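PDB 2NR9: protein glpG homolog from Haemophilus influenzae, which probably cleaves transmembrane segments of membrane proteins within the lipid bilayer, as a rhomboid-type serine protease with a serine-histidine catalytic dyad. Local coordinates for residues A[113-116]-A[117-121]; A[172-175]-A[176-180]. The protein carries 2 engineered substitutions. All coordinates share one frame; numbering follows the deposited sequence.

Contact 1: residues A[113-116]-A[117-121]; sequences FGLS and GVVYA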
loop_
_atom_site.group_PDB
_atom_site.type_symbol
_atom_site.label_atom_id
_atom_site.label_comp_id
_atom_site.label_asym_id
_atom_site.label_seq_id
_atom_site.Cartn_x
_atom_site.Cartn_y
_atom_site.Cartn_z
ATOM N N PHE A 113 -0.015 2.006 -12.261
ATOM C CA PHE A 113 0.059 3.133 -11.332
ATOM C C PHE A 113 -0.902 2.905 -10.185
ATOM O O PHE A 113 -1.947 2.277 -10.357
ATOM C CB PHE A 113 -0.360 4.437 -12.033
ATOM C CG PHE A 113 0.635 4.950 -13.024
ATOM C CD1 PHE A 113 0.352 4.940 -14.378
ATOM C CD2 PHE A 113 1.830 5.499 -12.600
ATOM C CE1 PHE A 113 1.250 5.448 -15.285
ATOM C CE2 PHE A 113 2.729 6.006 -13.502
ATOM C CZ PHE A 113 2.445 5.976 -14.846
ATOM N N GLY A 114 -0.621 3.513 -9.039
ATOM C CA GLY A 114 -1.545 3.414 -7.920
ATOM C C GLY A 114 -1.003 2.820 -6.641
ATOM O O GLY A 114 -0.057 2.028 -6.650
ATOM N N LEU A 115 -1.739 3.074 -5.565
ATOM C CA LEU A 115 -1.362 2.688 -4.214
ATOM C C LEU A 115 -1.944 1.329 -3.742
ATOM O O LEU A 115 -1.701 0.916 -2.605
ATOM C CB LEU A 115 -1.818 3.804 -3.254
ATOM C CG LEU A 115 -1.242 3.907 -1.843
ATOM C CD1 LEU A 115 0.235 4.243 -1.899
ATOM C CD2 LEU A 115 -2.011 4.985 -1.047
ATOM N N SER A 116 -2.674 0.625 -4.610
ATOM C CA SER A 116 -3.329 -0.637 -4.196
ATOM C C SER A 116 -2.381 -1.759 -3.745
ATOM O O SER A 116 -2.725 -2.552 -2.873
ATOM C CB SER A 116 -4.336 -1.133 -5.245
ATOM O OG SER A 116 -3.713 -1.371 -6.491
ATOM N N GLY A 117 -1.181 -1.800 -4.314
ATOM C CA GLY A 117 -0.179 -2.775 -3.898
ATOM C C GLY A 117 0.272 -2.497 -2.471
ATOM O O GLY A 117 0.555 -3.421 -1.710
ATOM N N VAL A 118 0.348 -1.216 -2.116
ATOM C CA VAL A 118 0.709 -0.811 -0.756
ATOM C C VAL A 118 -0.454 -1.074 0.201
ATOM O O VAL A 118 -0.251 -1.519 1.338
ATOM C CB VAL A 118 1.113 0.678 -0.694
ATOM C CG1 VAL A 118 1.418 1.095 0.746
ATOM C CG2 VAL A 118 2.321 0.936 -1.584
ATOM N N VAL A 119 -1.674 -0.858 -0.286
ATOM C CA VAL A 119 -2.877 -1.092 0.507
ATOM C C VAL A 119 -2.944 -2.545 0.976
ATOM O O VAL A 119 -3.157 -2.813 2.150
ATOM C CB VAL A 119 -4.171 -0.727 -0.287
ATOM C CG1 VAL A 119 -5.400 -1.122 0.493
ATOM C CG2 VAL A 119 -4.204 0.765 -0.601
ATOM N N TYR A 120 -2.754 -3.478 0.051
ATOM C CA TYR A 120 -2.738 -4.894 0.390
ATOM C C TYR A 120 -1.629 -5.275 1.361
ATOM O O TYR A 120 -1.839 -6.087 2.262
ATOM C CB TYR A 120 -2.725 -5.762 -0.867
ATOM C CG TYR A 120 -4.089 -5.863 -1.488
ATOM C CD1 TYR A 120 -4.519 -4.929 -2.421
ATOM C CD2 TYR A 120 -5.015 -6.783 -1.015
ATOM C CE1 TYR A 120 -5.807 -4.971 -2.940
ATOM C CE2 TYR A 120 -6.305 -6.836 -1.527
ATOM C CZ TYR A 120 -6.694 -5.923 -2.487
ATOM O OH TYR A 120 -7.968 -5.971 -3.005
ATOM N N ALA A 121 -0.452 -4.683 1.193
ATOM C CA ALA A 121 0.628 -4.912 2.141
ATOM C C ALA A 121 0.168 -4.412 3.512
ATOM O O ALA A 121 0.321 -5.098 4.524
ATOM C CB ALA A 121 1.883 -4.182 1.704
HETATM O O HOH W 1 0.790 0.100 -5.035
#
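Leu115 O meets the amides of Val118 and Val119 where the loop that runs extended through Phe113 and Gly114 bends at Leu115 into helix 116-131, so the backbone of one short run seeds the first turn of the next. The bond from Val119 N is the firmer of the two, 2.9 Å to Leu115 O with the donor in the carbonyl plane; the one from Val118 N is weak, its N-H...O angle only 122°. One residue on, Tyr120 N bonds to Ser116 O at 3.1 Å, nearly straight at the hydrogen. A water extends this start of the helix: it donates to Gly114 O at 2.7 Å and accepts from Val118 N, tying the loop to the first turn.

Among the side chains, Leu115 swings its CG away from its own amide (chi1 -163°), and CD1 comes obliquely against Val118, 3.9 Å from CB of that valine. The CG2 branch of Val119 lies over the backbone of Leu115, 3.2 Å from its carbonyl O. Ser116 O lies in the plane of the Tyr120 ring, at its edge, 3.0 Å from CD1. The hydroxyl of Ser116, the catalytic nucleophile, sits between its own amide and carbonyl carbon (chi1 60°) and is hydrogen-bonded to NE2 of His169, the other member of the dyad. Residues 114-117, Gly-Leu-Ser-Gly, are the GxSG motif of rhomboid proteases, and here it places the serine at the very start of a buried transmembrane helix.

The Tyr120 ring also meets the His169 ring. Leu115 packs against Leu70 and Phe73 of helix 63-84 and, with Val118, against Tyr93 of helix 86-108, while Val119 touches Trp72 of helix 63-84.

Contact 2: residues A[172-175]-A[176-180]; sequences GLIV and GLIWG. With PQE (3,6,12,15,18,21,24-heptaoxahexatriacontan-1-ol), chain E.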
loop_
_atom_site.group_PDB
_atom_site.type_symbol
_atom_site.label_atom_id
_atom_site.label_comp_id
_atom_site.label_asym_id
_atom_site.label_seq_id
_atom_site.Cartn_x
_atom_site.Cartn_y
_atom_site.Cartn_z
ATOM N N GLY A 172 1.698 -7.783 -2.616
ATOM C CA GLY A 172 1.501 -6.795 -1.550
ATOM C C GLY A 172 1.030 -7.465 -0.278
ATOM O O GLY A 172 1.608 -7.281 0.784
ATOM N N LEU A 173 0.004 -8.295 -0.403
ATOM C CA LEU A 173 -0.525 -9.039 0.727
ATOM C C LEU A 173 0.585 -9.881 1.350
ATOM O O LEU A 173 0.757 -9.905 2.572
ATOM C CB LEU A 173 -1.657 -9.944 0.251
ATOM C CG LEU A 173 -2.478 -10.681 1.299
ATOM C CD1 LEU A 173 -3.120 -9.688 2.261
ATOM C CD2 LEU A 173 -3.535 -11.549 0.621
ATOM N N ILE A 174 1.360 -10.535 0.494
ATOM C CA ILE A 174 2.437 -11.409 0.934
ATOM C C ILE A 174 3.507 -10.646 1.699
ATOM O O ILE A 174 3.986 -11.102 2.740
ATOM C CB ILE A 174 3.062 -12.173 -0.257
ATOM C CG1 ILE A 174 2.063 -13.200 -0.801
ATOM C CG2 ILE A 174 4.347 -12.865 0.165
ATOM C CD1 ILE A 174 2.616 -14.074 -1.928
ATOM N N VAL A 175 3.884 -9.479 1.187
ATOM C CA VAL A 175 4.848 -8.643 1.884
ATOM C C VAL A 175 4.329 -8.327 3.282
ATOM O O VAL A 175 5.059 -8.436 4.264
ATOM C CB VAL A 175 5.101 -7.321 1.140
ATOM C CG1 VAL A 175 5.843 -6.324 2.046
ATOM C CG2 VAL A 175 5.873 -7.572 -0.154
ATOM N N GLY A 176 3.063 -7.924 3.364
ATOM C CA GLY A 176 2.460 -7.554 4.641
ATOM C C GLY A 176 2.377 -8.717 5.607
ATOM O O GLY A 176 2.728 -8.587 6.781
ATOM N N LEU A 177 1.914 -9.858 5.112
ATOM C CA LEU A 177 1.790 -11.056 5.939
ATOM C C LEU A 177 3.138 -11.505 6.517
ATOM O O LEU A 177 3.236 -11.817 7.704
ATOM C CB LEU A 177 1.136 -12.199 5.153
ATOM C CG LEU A 177 -0.329 -12.032 4.731
ATOM C CD1 LEU A 177 -0.762 -13.188 3.838
ATOM C CD2 LEU A 177 -1.236 -11.926 5.942
ATOM N N ILE A 178 4.167 -11.549 5.676
ATOM C CA ILE A 178 5.502 -11.959 6.131
ATOM C C ILE A 178 6.097 -10.951 7.114
ATOM O O ILE A 178 6.642 -11.334 8.149
ATOM C CB ILE A 178 6.483 -12.167 4.949
ATOM C CG1 ILE A 178 6.030 -13.342 4.079
ATOM C CG2 ILE A 178 7.900 -12.418 5.462
ATOM C CD1 ILE A 178 6.884 -13.546 2.817
ATOM N N TRP A 179 5.968 -9.663 6.801
ATOM C CA TRP A 179 6.528 -8.628 7.657
ATOM C C TRP A 179 5.873 -8.667 9.036
ATOM O O TRP A 179 6.554 -8.621 10.057
ATOM C CB TRP A 179 6.341 -7.246 7.031
ATOM C CG TRP A 179 7.345 -6.238 7.500
ATOM C CD1 TRP A 179 7.761 -6.035 8.784
ATOM C CD2 TRP A 179 7.935 -5.185 6.718
ATOM N NE1 TRP A 179 8.641 -4.979 8.836
ATOM C CE2 TRP A 179 8.753 -4.431 7.584
ATOM C CE3 TRP A 179 7.876 -4.831 5.363
ATOM C CZ2 TRP A 179 9.522 -3.350 7.137
ATOM C CZ3 TRP A 179 8.639 -3.754 4.921
ATOM C CH2 TRP A 179 9.450 -3.028 5.808
ATOM N N GLY A 180 4.547 -8.772 9.053
ATOM C CA GLY A 180 3.785 -8.820 10.298
ATOM C C GLY A 180 4.092 -10.039 11.148
ATOM O O GLY A 180 4.077 -9.965 12.375
HETATM O O47 PQE E . 10.747 -5.011 11.390
HETATM C C68 PQE E . 11.619 -5.480 10.350
HETATM C C52 PQE E . 11.678 -7.005 10.372
HETATM O O70 PQE E . 12.035 -7.500 9.078
HETATM C C55 PQE E . 10.884 -7.791 8.286
HETATM C C58 PQE E . 11.314 -8.409 6.961
HETATM O O71 PQE E . 10.723 -7.685 5.882
HETATM C C61 PQE E . 9.649 -8.405 5.272
HETATM C C62 PQE E . 10.007 -8.700 3.821
HETATM C C63 PQE E . 8.863 -9.391 3.091
HETATM C C66 PQE E . 9.133 -9.434 1.591
HETATM C C67 PQE E . 8.689 -10.759 0.991
HETATM O O72 PQE E . 9.696 -11.245 0.104
HETATM C C65 PQE E . 9.349 -11.036 -1.265
HETATM C C64 PQE E . 7.895 -11.438 -1.495
HETATM O O73 PQE E . 7.575 -11.263 -2.875
HETATM C C60 PQE E . 6.295 -11.806 -3.207
HETATM C C59 PQE E . 6.163 -11.887 -4.724
HETATM O O74 PQE E . 6.261 -13.246 -5.148
HETATM C C57 PQE E . 5.033 -13.944 -4.957
HETATM C C56 PQE E . 4.363 -14.167 -6.306
HETATM O O75 PQE E . 3.111 -13.487 -6.348
HETATM C C54 PQE E . 2.704 -13.226 -7.689
HETATM C C53 PQE E . 1.302 -13.780 -7.919
HETATM O O76 PQE E . 0.880 -13.441 -9.239
HETATM C C51 PQE E . -0.316 -14.122 -9.609
HETATM C C50 PQE E . -1.130 -13.241 -10.549
HETATM C C49 PQE E . -2.621 -13.511 -10.384
HETATM C C48 PQE E . -3.286 -13.751 -11.736
HETATM C C47 PQE E . -4.118 -15.029 -11.722
HETATM C C46 PQE E . -5.191 -15.001 -12.807
HETATM C C45 PQE E . -4.763 -15.810 -14.028
HETATM C C44 PQE E . -5.368 -15.237 -15.306
HETATM C C43 PQE E . -5.291 -16.244 -16.450
HETATM C C42 PQE E . -6.286 -15.897 -17.554
HETATM C C41 PQE E . -7.547 -16.750 -17.450
HETATM C C40 PQE E . -7.884 -17.394 -18.778
#
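Ile174 holds CG2 anti to its amide N (chi1 of CG1 -69°), and Ile178, with CG1 anti to the carbonyl carbon and an extended chi2 (175°), brings CD1 to within 3.7 Å of it, the two side by side and pointing the same way. They sit one turn apart on a transmembrane alpha-helix of the rhomboid fold, where i to i+4 backbone bonds run from Gly176 N to Gly172 O through Trp179 N to Val175 O. The straightest, from Ile178 N to Ile174 O, is 3.0 Å with an N-H...O angle of 169°. Leu173 and Leu177 cross at an angle, CG of Leu173 4.0 Å from CD1 of Leu177; Leu177 also packs on Phe127 and Ile128 of helix 116-131.

Val175 and Trp179 point the same way too, CG1 of the valine standing at the indole edge near its plane, 4.2 Å from CE3. Helix 86-108 receives both, through Ile99 for Val175 and Leu92 and Val95 for Trp179. The bound polyether PQE runs past Ile174 and Ile178 and over one indole face, C55 3.6 Å from CD1 of Trp179. At its hydroxyl end, Trp179 NE1 gives O47 of PQE a weak hydrogen bond of 3.3 Å.

Overall arrangement
Contact 1 comes first along the chain, at the start of helix 116-131, and contact 2 follows on helix 166-191; their centres are 12 Å apart and both belong to the rhomboid domain. The two helices meet directly, since the CB of Ala121 lies 3.2 Å from Gly172 O and the CB of Tyr120 packs on the same turn. Gly172, with no side chain, is consistent with this close approach, and the closeness matters because one helix carries Ser116 and the other His169, joined in the catalytic dyad. Contact 1 lies deep in the protein, whereas contact 2 reaches outward to the bound polyether, with helix 86-108 packing against both.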